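Local coordinates for protein argonaute (Methanocaldococcus jannaschii, PDB 5G5S) that cuts single-stranded target DNA using short single-stranded DNA guides and may defend the cell against invading genetic elements, at residues A[434-439]-A[460-465]; A[103-108]-A[142-147]; A[530-535]-A[558-563]; A[356-361]-A[425-430]. All coordinates share one frame; numbering follows the deposited sequence. Where two conformers were deposited one is given.

Contact 1. Residues A[434-439]-A[460-465]; sequences GKEKYK and NILWEN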
loop_
_atom_site.group_PDB
_atom_site.type_symbol
_atom_site.label_atom_id
_atom_site.label_comp_id
_atom_site.label_asym_id
_atom_site.label_seq_id
_atom_site.Cartn_x
_atom_site.Cartn_y
_atom_site.Cartn_z
ATOM N N GLY A 434 2.764 7.785 -24.996
ATOM C CA GLY A 434 1.323 7.993 -24.963
ATOM C C GLY A 434 0.889 9.410 -24.666
ATOM O O GLY A 434 1.716 10.325 -24.626
ATOM N N LYS A 435 -0.423 9.591 -24.464
ATOM C CA LYS A 435 -1.049 10.885 -24.173
ATOM C C LYS A 435 -2.090 10.799 -23.047
ATOM O O LYS A 435 -2.521 9.696 -22.702
ATOM C CB LYS A 435 -1.632 11.532 -25.451
ATOM C CG LYS A 435 -2.667 10.696 -26.197
ATOM C CD LYS A 435 -3.549 11.561 -27.084
ATOM C CE LYS A 435 -4.877 11.869 -26.432
ATOM N NZ LYS A 435 -5.773 12.627 -27.339
ATOM N N GLU A 436 -2.468 11.954 -22.457
ATOM C CA GLU A 436 -3.439 12.020 -21.363
ATOM C C GLU A 436 -4.846 11.623 -21.814
ATOM O O GLU A 436 -5.528 12.386 -22.501
ATOM C CB GLU A 436 -3.409 13.394 -20.654
ATOM C CG GLU A 436 -4.226 13.473 -19.366
ATOM C CD GLU A 436 -3.917 12.448 -18.291
ATOM O OE1 GLU A 436 -2.753 12.387 -17.833
ATOM O OE2 GLU A 436 -4.849 11.717 -17.889
ATOM N N LYS A 437 -5.205 10.386 -21.491
ATOM C CA LYS A 437 -6.502 9.813 -21.807
ATOM C C LYS A 437 -7.362 9.592 -20.568
ATOM O O LYS A 437 -8.383 8.916 -20.646
ATOM C CB LYS A 437 -6.328 8.484 -22.537
ATOM C CG LYS A 437 -5.619 8.585 -23.874
ATOM C CD LYS A 437 -5.631 7.245 -24.583
ATOM C CE LYS A 437 -5.108 7.356 -26.005
ATOM N NZ LYS A 437 -6.017 8.147 -26.876
ATOM N N TYR A 438 -6.920 10.106 -19.422
ATOM C CA TYR A 438 -7.663 9.963 -18.165
ATOM C C TYR A 438 -7.913 8.507 -17.767
ATOM O O TYR A 438 -6.972 7.743 -17.577
ATOM C CB TYR A 438 -8.922 10.835 -18.129
ATOM C CG TYR A 438 -8.598 12.294 -18.341
ATOM C CD1 TYR A 438 -7.978 13.038 -17.349
ATOM C CD2 TYR A 438 -8.883 12.921 -19.544
ATOM C CE1 TYR A 438 -7.664 14.369 -17.544
ATOM C CE2 TYR A 438 -8.574 14.252 -19.747
ATOM C CZ TYR A 438 -7.966 14.970 -18.744
ATOM O OH TYR A 438 -7.661 16.294 -18.947
ATOM N N LYS A 439 -9.173 8.124 -17.629
ATOM C CA LYS A 439 -9.493 6.762 -17.225
ATOM C C LYS A 439 -8.915 5.777 -18.229
ATOM O O LYS A 439 -8.430 4.718 -17.856
ATOM C CB LYS A 439 -11.006 6.576 -17.118
ATOM N N ASN A 460 5.904 3.201 -20.063
ATOM C CA ASN A 460 5.092 4.221 -20.712
ATOM C C ASN A 460 5.420 5.592 -20.152
ATOM O O ASN A 460 5.795 5.713 -18.984
ATOM C CB ASN A 460 3.591 3.905 -20.621
ATOM C CG ASN A 460 3.037 3.689 -19.226
ATOM O OD1 ASN A 460 3.692 3.165 -18.320
ATOM N ND2 ASN A 460 1.773 4.027 -19.047
ATOM N N ILE A 461 5.314 6.619 -21.008
ATOM C CA ILE A 461 5.605 8.018 -20.695
ATOM C C ILE A 461 4.613 8.918 -21.446
ATOM O O ILE A 461 4.251 8.589 -22.580
ATOM C CB ILE A 461 7.109 8.313 -21.021
ATOM C CG1 ILE A 461 7.778 9.353 -20.080
ATOM C CG2 ILE A 461 7.441 8.472 -22.522
ATOM C CD1 ILE A 461 7.435 10.793 -20.284
ATOM N N LEU A 462 4.133 10.014 -20.813
ATOM C CA LEU A 462 3.202 10.932 -21.488
ATOM C C LEU A 462 4.001 11.946 -22.286
ATOM O O LEU A 462 4.849 12.646 -21.720
ATOM C CB LEU A 462 2.229 11.642 -20.517
ATOM C CG LEU A 462 1.249 10.775 -19.706
ATOM C CD1 LEU A 462 0.482 11.625 -18.714
ATOM C CD2 LEU A 462 0.263 10.016 -20.600
ATOM N N TRP A 463 3.756 11.998 -23.607
ATOM C CA TRP A 463 4.457 12.892 -24.531
ATOM C C TRP A 463 4.365 14.372 -24.183
ATOM O O TRP A 463 5.379 15.068 -24.268
ATOM C CB TRP A 463 4.069 12.637 -25.996
ATOM C CG TRP A 463 4.768 13.550 -26.963
ATOM C CD1 TRP A 463 4.188 14.482 -27.772
ATOM C CD2 TRP A 463 6.185 13.716 -27.110
ATOM N NE1 TRP A 463 5.154 15.180 -28.458
ATOM C CE2 TRP A 463 6.389 14.736 -28.064
ATOM C CE3 TRP A 463 7.308 13.084 -26.540
ATOM C CZ2 TRP A 463 7.667 15.129 -28.475
ATOM C CZ3 TRP A 463 8.572 13.482 -26.941
ATOM C CH2 TRP A 463 8.743 14.496 -27.893
ATOM N N GLU A 464 3.162 14.849 -23.789
ATOM C CA GLU A 464 2.914 16.248 -23.410
ATOM C C GLU A 464 3.912 16.720 -22.349
ATOM O O GLU A 464 4.496 17.796 -22.495
ATOM C CB GLU A 464 1.464 16.456 -22.921
ATOM C CG GLU A 464 0.404 16.328 -24.006
ATOM C CD GLU A 464 -0.396 15.038 -23.977
ATOM O OE1 GLU A 464 0.221 13.949 -23.902
ATOM O OE2 GLU A 464 -1.644 15.117 -24.053
ATOM N N ASN A 465 4.149 15.885 -21.328
ATOM C CA ASN A 465 5.089 16.167 -20.248
ATOM C C ASN A 465 6.558 16.080 -20.697
ATOM O O ASN A 465 7.349 16.955 -20.332
ATOM C CB ASN A 465 4.815 15.260 -19.048
ATOM C CG ASN A 465 3.487 15.509 -18.368
ATOM O OD1 ASN A 465 3.073 16.656 -18.123
ATOM N ND2 ASN A 465 2.805 14.425 -18.016
#
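Gly434 and the 461-463 backbone are joined by two nearly linear hydrogen bonds. Gly434 N gives its hydrogen to Ile461 O at 2.9 Å, and Trp463 N gives its own to Gly434 O at 2.8 Å. Gly434 thereby bridges Leu462 as parallel strand 428-434 ends. Leu462 CA also makes a CA-H...O contact with Gly434 O (3.5 Å).

Van der Waals contact comes from Leu462. Its CD2 rests on the carbonyl carbon of Lys435 (C, 3.5 Å), and its CD1 meets the Glu436 carboxylate at OE1 (3.4 Å).

The Glu464 carboxylate lies against the backbone of Lys435 and Glu436. Its OE1 is 3.3 Å from Lys435 CA. The ammonium group of Lys435 goes to Glu367 instead, in a salt bridge.

Leu462 is the N-cap residue of helix 463-467, and residues 459-462 bind the phosphorylated 5' end of the guide. The strand pairing runs on into the first N-H of the helix, which is consistent with a defined turn right after these guide-binding residues.

Contact 2. Residues A[103-108]-A[142-147]; sequences LVRGYL and YEVKKH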
loop_
_atom_site.group_PDB
_atom_site.type_symbol
_atom_site.label_atom_id
_atom_site.label_comp_id
_atom_site.label_asym_id
_atom_site.label_seq_id
_atom_site.Cartn_x
_atom_site.Cartn_y
_atom_site.Cartn_z
ATOM N N LEU A 103 -10.679 0.509 26.129
ATOM C CA LEU A 103 -11.772 0.545 27.100
ATOM C C LEU A 103 -12.372 1.943 27.208
ATOM O O LEU A 103 -13.588 2.068 27.272
ATOM C CB LEU A 103 -11.390 -0.072 28.460
ATOM C CG LEU A 103 -11.160 -1.610 28.459
ATOM C CD1 LEU A 103 -10.600 -2.080 29.758
ATOM C CD2 LEU A 103 -12.438 -2.385 28.166
ATOM N N VAL A 104 -11.540 2.992 27.096
ATOM C CA VAL A 104 -11.992 4.397 27.091
ATOM C C VAL A 104 -12.824 4.641 25.817
ATOM O O VAL A 104 -13.858 5.316 25.884
ATOM C CB VAL A 104 -10.820 5.409 27.248
ATOM C CG1 VAL A 104 -11.290 6.852 27.086
ATOM C CG2 VAL A 104 -10.120 5.231 28.584
ATOM N N ARG A 105 -12.394 4.045 24.671
ATOM C CA ARG A 105 -13.094 4.130 23.384
ATOM C C ARG A 105 -14.464 3.495 23.507
ATOM O O ARG A 105 -15.456 4.112 23.115
ATOM C CB ARG A 105 -12.282 3.474 22.252
ATOM C CG ARG A 105 -12.747 3.887 20.860
ATOM C CD ARG A 105 -12.258 2.925 19.804
ATOM N NE ARG A 105 -12.504 3.426 18.452
ATOM C CZ ARG A 105 -13.597 3.170 17.738
ATOM N NH1 ARG A 105 -14.571 2.421 18.244
ATOM N NH2 ARG A 105 -13.728 3.666 16.513
ATOM N N GLY A 106 -14.509 2.297 24.092
ATOM C CA GLY A 106 -15.757 1.583 24.331
ATOM C C GLY A 106 -16.698 2.335 25.259
ATOM O O GLY A 106 -17.918 2.305 25.075
ATOM N N TYR A 107 -16.133 3.029 26.256
ATOM C CA TYR A 107 -16.901 3.830 27.212
ATOM C C TYR A 107 -17.564 4.997 26.480
ATOM O O TYR A 107 -18.774 5.184 26.581
ATOM C CB TYR A 107 -15.994 4.312 28.359
ATOM C CG TYR A 107 -16.723 5.009 29.484
ATOM C CD1 TYR A 107 -17.571 4.304 30.335
ATOM C CD2 TYR A 107 -16.513 6.360 29.745
ATOM C CE1 TYR A 107 -18.223 4.936 31.394
ATOM C CE2 TYR A 107 -17.143 6.999 30.814
ATOM C CZ TYR A 107 -18.005 6.285 31.631
ATOM O OH TYR A 107 -18.628 6.907 32.691
ATOM N N LEU A 108 -16.767 5.725 25.694
ATOM C CA LEU A 108 -17.175 6.852 24.855
ATOM C C LEU A 108 -18.231 6.419 23.818
ATOM O O LEU A 108 -19.177 7.161 23.570
ATOM C CB LEU A 108 -15.921 7.401 24.142
ATOM C CG LEU A 108 -15.453 8.828 24.445
ATOM C CD1 LEU A 108 -15.745 9.250 25.875
ATOM C CD2 LEU A 108 -13.974 9.001 24.110
ATOM N N TYR A 142 -12.718 7.743 14.631
ATOM C CA TYR A 142 -12.123 8.063 15.915
ATOM C C TYR A 142 -11.451 6.874 16.581
ATOM O O TYR A 142 -11.815 5.720 16.353
ATOM C CB TYR A 142 -13.160 8.732 16.842
ATOM C CG TYR A 142 -14.218 7.766 17.325
ATOM C CD1 TYR A 142 -15.258 7.364 16.488
ATOM C CD2 TYR A 142 -14.162 7.222 18.604
ATOM C CE1 TYR A 142 -16.177 6.400 16.893
ATOM C CE2 TYR A 142 -15.082 6.266 19.024
ATOM C CZ TYR A 142 -16.101 5.873 18.172
ATOM O OH TYR A 142 -17.032 4.962 18.602
ATOM N N GLU A 143 -10.475 7.186 17.431
ATOM C CA GLU A 143 -9.687 6.256 18.227
ATOM C C GLU A 143 -9.225 6.997 19.467
ATOM O O GLU A 143 -9.166 8.227 19.455
ATOM C CB GLU A 143 -8.443 5.872 17.419
ATOM C CG GLU A 143 -7.989 4.439 17.589
ATOM C CD GLU A 143 -6.861 4.081 16.641
ATOM O OE1 GLU A 143 -5.851 4.821 16.613
ATOM O OE2 GLU A 143 -7.000 3.079 15.901
ATOM N N VAL A 144 -8.897 6.269 20.540
ATOM C CA VAL A 144 -8.339 6.894 21.738
ATOM C C VAL A 144 -6.909 6.432 21.985
ATOM O O VAL A 144 -6.574 5.279 21.715
ATOM C CB VAL A 144 -9.245 7.115 22.995
ATOM C CG1 VAL A 144 -10.660 6.615 22.788
ATOM C CG2 VAL A 144 -8.637 6.576 24.287
ATOM N N LYS A 145 -6.050 7.367 22.397
ATOM C CA LYS A 145 -4.631 7.118 22.631
ATOM C C LYS A 145 -4.203 7.620 23.973
ATOM O O LYS A 145 -4.577 8.727 24.365
ATOM C CB LYS A 145 -3.759 7.723 21.510
ATOM C CG LYS A 145 -3.809 6.964 20.161
ATOM C CD LYS A 145 -3.283 5.508 20.195
ATOM C CE LYS A 145 -1.856 5.383 20.672
ATOM N NZ LYS A 145 -1.500 3.970 20.960
ATOM N N LYS A 146 -3.438 6.795 24.706
ATOM C CA LYS A 146 -2.895 7.198 25.985
ATOM C C LYS A 146 -1.489 7.698 25.720
ATOM O O LYS A 146 -0.673 6.977 25.149
ATOM C CB LYS A 146 -2.917 6.078 27.037
ATOM C CG LYS A 146 -2.788 6.666 28.447
ATOM C CD LYS A 146 -2.642 5.623 29.545
ATOM C CE LYS A 146 -2.518 6.313 30.877
ATOM N NZ LYS A 146 -2.090 5.393 31.955
ATOM N N HIS A 147 -1.273 8.976 25.986
ATOM C CA HIS A 147 0.028 9.607 25.853
ATOM C C HIS A 147 0.266 10.172 27.239
ATOM O O HIS A 147 -0.601 10.871 27.772
ATOM C CB HIS A 147 0.019 10.703 24.798
ATOM C CG HIS A 147 1.378 11.235 24.478
ATOM N ND1 HIS A 147 2.350 10.471 23.873
ATOM C CD2 HIS A 147 1.930 12.453 24.681
ATOM C CE1 HIS A 147 3.443 11.193 23.720
ATOM N NE2 HIS A 147 3.213 12.401 24.201
#
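Arg105 of helix 97-111 lays its guanidinium flat on the ring of Tyr142, a cation-pi stack that joins the helix to strand 134-147. The helix belongs to the N-terminal domain. Within the two segments its axis and that of the strand run at 138° and approach to 7.7 Å.

The planes of guanidinium and ring are nearly parallel. Arg105 CZ stands 4.0 Å from the ring centroid, and NH2 lies over the middle of the face. The arginine chain is extended from CG to NE, with CG anti to the backbone N (chi1 -163°), and this carries the charged group across to the strand. The phenol oxygen of Tyr142 has its own partner, Glu115, so both ends of the tyrosine are engaged. The side chain of Lys109, which interacts with guide DNA, lies about 3 Å from that of Tyr142, between nearest atoms.

Val144 packs against Val104 and the Arg105 chain in the conformer given, but a second one was deposited, so its positions are approximate.

The guanidinium is also held at the Tyr142 carbonyl. Arg105 NE adds a weak bond to that oxygen. Arg105 NH2 bonds to Tyr142 O at 2.8 Å, tilted 26° from the carbonyl plane.

Contact 3. Residues A[530-535]-A[558-563]; sequences IRRIQP and ANIDME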
loop_
_atom_site.group_PDB
_atom_site.type_symbol
_atom_site.label_atom_id
_atom_site.label_comp_id
_atom_site.label_asym_id
_atom_site.label_seq_id
_atom_site.Cartn_x
_atom_site.Cartn_y
_atom_site.Cartn_z
ATOM N N ILE A 530 17.548 -5.127 -3.833
ATOM C CA ILE A 530 16.601 -6.238 -3.959
ATOM C C ILE A 530 17.365 -7.506 -4.297
ATOM O O ILE A 530 18.053 -7.559 -5.310
ATOM C CB ILE A 530 15.460 -5.961 -4.990
ATOM C CG1 ILE A 530 14.735 -4.633 -4.700
ATOM C CG2 ILE A 530 14.452 -7.133 -5.046
ATOM C CD1 ILE A 530 14.139 -3.945 -5.904
ATOM N N ARG A 531 17.250 -8.515 -3.441
ATOM C CA ARG A 531 17.896 -9.805 -3.646
ATOM C C ARG A 531 16.915 -10.812 -4.217
ATOM O O ARG A 531 17.319 -11.659 -5.014
ATOM C CB ARG A 531 18.548 -10.325 -2.354
ATOM C CG ARG A 531 19.646 -9.398 -1.792
ATOM C CD ARG A 531 20.795 -9.103 -2.758
ATOM N NE ARG A 531 21.630 -10.280 -3.021
ATOM C CZ ARG A 531 22.753 -10.576 -2.371
ATOM N NH1 ARG A 531 23.203 -9.781 -1.404
ATOM N NH2 ARG A 531 23.438 -11.670 -2.685
ATOM N N ARG A 532 15.627 -10.723 -3.810
ATOM C CA ARG A 532 14.545 -11.604 -4.264
ATOM C C ARG A 532 13.179 -10.909 -4.197
ATOM O O ARG A 532 12.901 -10.130 -3.284
ATOM C CB ARG A 532 14.453 -12.890 -3.402
ATOM C CG ARG A 532 15.709 -13.756 -3.255
ATOM C CD ARG A 532 16.013 -14.592 -4.484
ATOM N NE ARG A 532 15.160 -15.771 -4.533
ATOM C CZ ARG A 532 15.531 -16.978 -4.125
ATOM N NH1 ARG A 532 16.759 -17.183 -3.659
ATOM N NH2 ARG A 532 14.687 -17.997 -4.204
ATOM N N ILE A 533 12.333 -11.210 -5.174
ATOM C CA ILE A 533 10.925 -10.849 -5.208
ATOM C C ILE A 533 10.313 -12.262 -5.159
ATOM O O ILE A 533 10.281 -12.977 -6.164
ATOM C CB ILE A 533 10.501 -10.012 -6.428
ATOM C CG1 ILE A 533 11.360 -8.725 -6.551
ATOM C CG2 ILE A 533 8.993 -9.700 -6.349
ATOM C CD1 ILE A 533 11.301 -8.032 -7.925
ATOM N N GLN A 534 10.012 -12.713 -3.937
ATOM C CA GLN A 534 9.554 -14.061 -3.656
ATOM C C GLN A 534 8.047 -14.252 -3.521
ATOM O O GLN A 534 7.520 -13.989 -2.442
ATOM C CB GLN A 534 10.290 -14.607 -2.403
ATOM C CG GLN A 534 10.427 -16.126 -2.359
ATOM C CD GLN A 534 11.060 -16.676 -3.613
ATOM O OE1 GLN A 534 12.228 -16.392 -3.933
ATOM N NE2 GLN A 534 10.275 -17.416 -4.385
ATOM N N PRO A 535 7.349 -14.822 -4.542
ATOM C CA PRO A 535 5.922 -15.159 -4.354
ATOM C C PRO A 535 5.794 -16.246 -3.279
ATOM O O PRO A 535 6.679 -17.089 -3.161
ATOM C CB PRO A 535 5.488 -15.713 -5.724
ATOM C CG PRO A 535 6.582 -15.346 -6.680
ATOM C CD PRO A 535 7.834 -15.273 -5.864
ATOM N N ALA A 558 12.002 -21.729 -0.917
ATOM C CA ALA A 558 12.586 -20.607 -1.663
ATOM C C ALA A 558 14.106 -20.647 -1.701
ATOM O O ALA A 558 14.706 -19.960 -2.526
ATOM C CB ALA A 558 12.098 -19.275 -1.121
ATOM N N ASN A 559 14.726 -21.486 -0.846
ATOM C CA ASN A 559 16.178 -21.679 -0.748
ATOM C C ASN A 559 16.951 -20.461 -0.216
ATOM O O ASN A 559 18.117 -20.265 -0.567
ATOM C CB ASN A 559 16.804 -22.243 -2.059
ATOM C CG ASN A 559 16.062 -23.405 -2.689
ATOM O OD1 ASN A 559 15.523 -23.288 -3.797
ATOM N ND2 ASN A 559 16.025 -24.554 -2.012
ATOM N N ILE A 560 16.323 -19.667 0.657
ATOM C CA ILE A 560 17.002 -18.530 1.280
ATOM C C ILE A 560 17.557 -19.014 2.626
ATOM O O ILE A 560 16.815 -19.603 3.420
ATOM C CB ILE A 560 16.083 -17.274 1.403
ATOM C CG1 ILE A 560 15.680 -16.737 0.000
ATOM C CG2 ILE A 560 16.748 -16.166 2.240
ATOM C CD1 ILE A 560 14.302 -16.168 -0.098
ATOM N N ASP A 561 18.868 -18.817 2.860
ATOM C CA ASP A 561 19.486 -19.200 4.129
ATOM C C ASP A 561 18.990 -18.215 5.178
ATOM O O ASP A 561 19.216 -17.009 5.073
ATOM C CB ASP A 561 21.029 -19.231 4.049
ATOM C CG ASP A 561 21.759 -19.633 5.333
ATOM O OD1 ASP A 561 21.121 -20.256 6.219
ATOM O OD2 ASP A 561 22.978 -19.356 5.436
ATOM N N MET A 562 18.254 -18.728 6.147
ATOM C CA MET A 562 17.705 -17.868 7.182
ATOM C C MET A 562 18.134 -18.166 8.597
ATOM O O MET A 562 17.538 -17.660 9.546
ATOM C CB MET A 562 16.207 -17.680 6.994
ATOM C CG MET A 562 15.955 -16.525 6.062
ATOM S SD MET A 562 14.300 -16.452 5.498
ATOM C CE MET A 562 13.472 -15.778 6.955
ATOM N N GLU A 563 19.235 -18.928 8.716
ATOM C CA GLU A 563 19.868 -19.323 9.964
ATOM C C GLU A 563 21.016 -18.375 10.261
ATOM O O GLU A 563 21.697 -17.928 9.324
ATOM C CB GLU A 563 20.417 -20.745 9.844
ATOM C CG GLU A 563 19.373 -21.775 9.439
ATOM C CD GLU A 563 19.822 -23.224 9.387
ATOM O OE1 GLU A 563 21.043 -23.492 9.496
ATOM O OE2 GLU A 563 18.936 -24.097 9.232
#
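The Piwi domain has an RNase H-like fold, and this contact ties one strand of the mixed sheet on which the domain is built to the loop between helix 547-556 and strand 566-571. Arg532 and Gln534 reach from the strand to Ala558 and Ile560 of the loop.

Arg532 makes the one hydrogen bond across the segments. Its NH2 gives a hydrogen to Ala558 O at 2.6 Å. The donor lies in the carbonyl plane, while the oxygen sits 26° out of the guanidinium plane. The arginine chain is folded at chi2 and chi3 (-76° and -79°), which turns the guanidinium toward Gln534, two residues on in the strand. There it meets Gln534 OE1 through weak bonds from NE and NH2. The guanidinium is thus shared between the loop carbonyl and the glutamine amide. Ile560 comes over one of its faces, off centre, with CG1 3.8 Å from Arg532 NH1.

The Gln534 side chain packs on the methyl group of Ala558. The closest approach is 3.7 Å, from Gln534 CD to Ala558 CB.

Arg531 and Arg532 form a classic beta bulge, both facing Val523 of antiparallel strand 517-525. On the helix side, Leu554 of helix 547-556 touches both Gln534 and Ile560. Lys708 of helix 704-708 meets Arg532.

Contact 4. Residues A[356-361]-A[425-430]; sequences KNLLTY and DEICFA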
loop_
_atom_site.group_PDB
_atom_site.type_symbol
_atom_site.label_atom_id
_atom_site.label_comp_id
_atom_site.label_asym_id
_atom_site.label_seq_id
_atom_site.Cartn_x
_atom_site.Cartn_y
_atom_site.Cartn_z
ATOM N N LYS A 356 24.469 -6.622 -22.966
ATOM C CA LYS A 356 23.696 -7.214 -24.057
ATOM C C LYS A 356 22.937 -6.160 -24.857
ATOM O O LYS A 356 22.514 -5.149 -24.303
ATOM C CB LYS A 356 22.724 -8.279 -23.519
ATOM C CG LYS A 356 23.418 -9.581 -23.123
ATOM C CD LYS A 356 22.439 -10.642 -22.658
ATOM C CE LYS A 356 23.138 -11.868 -22.119
ATOM N NZ LYS A 356 23.590 -12.776 -23.204
ATOM N N ASN A 357 22.779 -6.396 -26.169
ATOM C CA ASN A 357 22.051 -5.499 -27.061
ATOM C C ASN A 357 20.584 -5.915 -27.015
ATOM O O ASN A 357 20.187 -6.879 -27.672
ATOM C CB ASN A 357 22.622 -5.569 -28.491
ATOM C CG ASN A 357 23.109 -4.249 -29.046
ATOM O OD1 ASN A 357 22.484 -3.189 -28.881
ATOM N ND2 ASN A 357 24.223 -4.294 -29.763
ATOM N N LEU A 358 19.794 -5.227 -26.177
ATOM C CA LEU A 358 18.376 -5.522 -25.997
ATOM C C LEU A 358 17.550 -5.040 -27.180
ATOM O O LEU A 358 17.610 -3.860 -27.537
ATOM C CB LEU A 358 17.828 -4.928 -24.681
ATOM C CG LEU A 358 18.406 -5.453 -23.353
ATOM C CD1 LEU A 358 17.961 -4.582 -22.185
ATOM C CD2 LEU A 358 18.013 -6.905 -23.098
ATOM N N LEU A 359 16.796 -5.972 -27.798
ATOM C CA LEU A 359 15.888 -5.724 -28.922
ATOM C C LEU A 359 14.783 -4.803 -28.378
ATOM O O LEU A 359 13.910 -5.247 -27.629
ATOM C CB LEU A 359 15.290 -7.062 -29.379
ATOM C CG LEU A 359 15.457 -7.466 -30.826
ATOM C CD1 LEU A 359 16.715 -8.322 -31.027
ATOM C CD2 LEU A 359 14.241 -8.234 -31.301
ATOM N N THR A 360 14.885 -3.502 -28.679
ATOM C CA THR A 360 13.948 -2.493 -28.178
ATOM C C THR A 360 12.878 -2.139 -29.212
ATOM O O THR A 360 13.139 -2.158 -30.413
ATOM C CB THR A 360 14.726 -1.281 -27.620
ATOM O OG1 THR A 360 15.753 -1.756 -26.752
ATOM C CG2 THR A 360 13.843 -0.298 -26.861
ATOM N N TYR A 361 11.672 -1.827 -28.731
ATOM C CA TYR A 361 10.533 -1.410 -29.543
ATOM C C TYR A 361 10.140 0.015 -29.144
ATOM O O TYR A 361 10.233 0.353 -27.964
ATOM C CB TYR A 361 9.347 -2.356 -29.307
ATOM C CG TYR A 361 9.477 -3.694 -29.999
ATOM C CD1 TYR A 361 10.160 -4.749 -29.400
ATOM C CD2 TYR A 361 8.895 -3.915 -31.243
ATOM C CE1 TYR A 361 10.292 -5.982 -30.041
ATOM C CE2 TYR A 361 8.994 -5.152 -31.879
ATOM C CZ TYR A 361 9.692 -6.184 -31.272
ATOM O OH TYR A 361 9.797 -7.402 -31.905
ATOM N N ASP A 425 11.805 -15.055 -27.676
ATOM C CA ASP A 425 12.088 -16.002 -26.581
ATOM C C ASP A 425 13.277 -15.518 -25.716
ATOM O O ASP A 425 13.953 -16.318 -25.062
ATOM C CB ASP A 425 12.260 -17.450 -27.090
ATOM N N GLU A 426 13.495 -14.185 -25.709
ATOM C CA GLU A 426 14.562 -13.478 -25.004
ATOM C C GLU A 426 14.041 -12.141 -24.445
ATOM O O GLU A 426 12.964 -11.688 -24.845
ATOM C CB GLU A 426 15.743 -13.234 -25.961
ATOM N N ILE A 427 14.803 -11.521 -23.514
ATOM C CA ILE A 427 14.449 -10.244 -22.888
ATOM C C ILE A 427 14.530 -9.085 -23.883
ATOM O O ILE A 427 15.585 -8.824 -24.465
ATOM C CB ILE A 427 15.234 -9.985 -21.558
ATOM C CG1 ILE A 427 14.822 -10.975 -20.435
ATOM C CG2 ILE A 427 15.133 -8.523 -21.081
ATOM C CD1 ILE A 427 13.301 -10.928 -19.962
ATOM N N CYS A 428 13.394 -8.404 -24.072
ATOM C CA CYS A 428 13.266 -7.255 -24.959
ATOM C C CYS A 428 12.745 -6.065 -24.178
ATOM O O CYS A 428 12.289 -6.216 -23.034
ATOM C CB CYS A 428 12.353 -7.586 -26.138
ATOM S SG CYS A 428 13.020 -8.831 -27.273
ATOM N N PHE A 429 12.825 -4.874 -24.783
ATOM C CA PHE A 429 12.319 -3.663 -24.156
ATOM C C PHE A 429 11.350 -2.933 -25.074
ATOM O O PHE A 429 11.438 -3.069 -26.292
ATOM C CB PHE A 429 13.451 -2.741 -23.656
ATOM C CG PHE A 429 12.931 -1.621 -22.780
ATOM C CD1 PHE A 429 12.530 -1.868 -21.472
ATOM C CD2 PHE A 429 12.765 -0.339 -23.289
ATOM C CE1 PHE A 429 11.989 -0.850 -20.685
ATOM C CE2 PHE A 429 12.217 0.677 -22.501
ATOM C CZ PHE A 429 11.834 0.413 -21.207
ATOM N N ALA A 430 10.395 -2.188 -24.491
ATOM C CA ALA A 430 9.453 -1.389 -25.267
ATOM C C ALA A 430 9.232 -0.045 -24.600
ATOM O O ALA A 430 8.886 0.007 -23.428
ATOM C CB ALA A 430 8.138 -2.126 -25.459
#
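Thr360 and Tyr361 bridge Phe429 and Ala430 in parallel, the strand axes lying 22° apart. Phe429 holds both hydrogen bonds of the pair. Its N donates to Leu359 O (3.1 Å), and its O accepts from Tyr361 N (2.7 Å). Thr360 and Ala430 add CA-H...O contacts, to Phe429 O and Tyr361 O.

Thr360 and Phe429 lie side by side on one face of the sheet, pointing the same way. Thr360 CG2 meets the edge of the phenyl ring in its plane, 3.7 Å from Phe429 CD2. The hydroxyl of Thr360 takes the position beside the backbone N (chi1 -48°) and bonds back to Leu358 O at 2.9 Å. Phe398 of strand 397-407 meets the Phe429 ring edge-to-face.

Tyr361 and Ala430 share the other face, their CB atoms 4.0 Å apart. Toward the start of the pairing, Leu358 CD2 packs on Ile427 CG2, and Leu359 CB meets Cys428 SG at 3.6 Å.

These are two central strands of the parallel Mid-domain sheet. Nearest side-chain atoms of Phe429 and Gln459 are about 4 Å apart; Gln459 binds a divalent metal cation in another structure of this protein. The seam is largely apolar, with the Thr360 hydroxyl satisfied inside its own strand.

Along the chain the order is contact 2, contact 4, contact 1, contact 3. Contacts 4 and 1 belong to the Mid domain and reach one parallel sheet, ordered 397-407, 357-365, 428-434, 456-462. Contact 4 pairs the two middle strands near the start of strand 428-434. Contact 1 joins the far end of that strand to 456-462. The centres of contacts 1 and 4 are about 23 Å apart. Contact 3 lies on the mixed sheet on which the Piwi domain is built, its nearest atoms about 13 Å from contact 4 and about 17 Å from contact 1. Contact 2 is remote, about 57 Å from contact 4 between centres. The set thus samples both sides of the chain's centre, from the N-terminal domain helix to the guide-binding Mid domain.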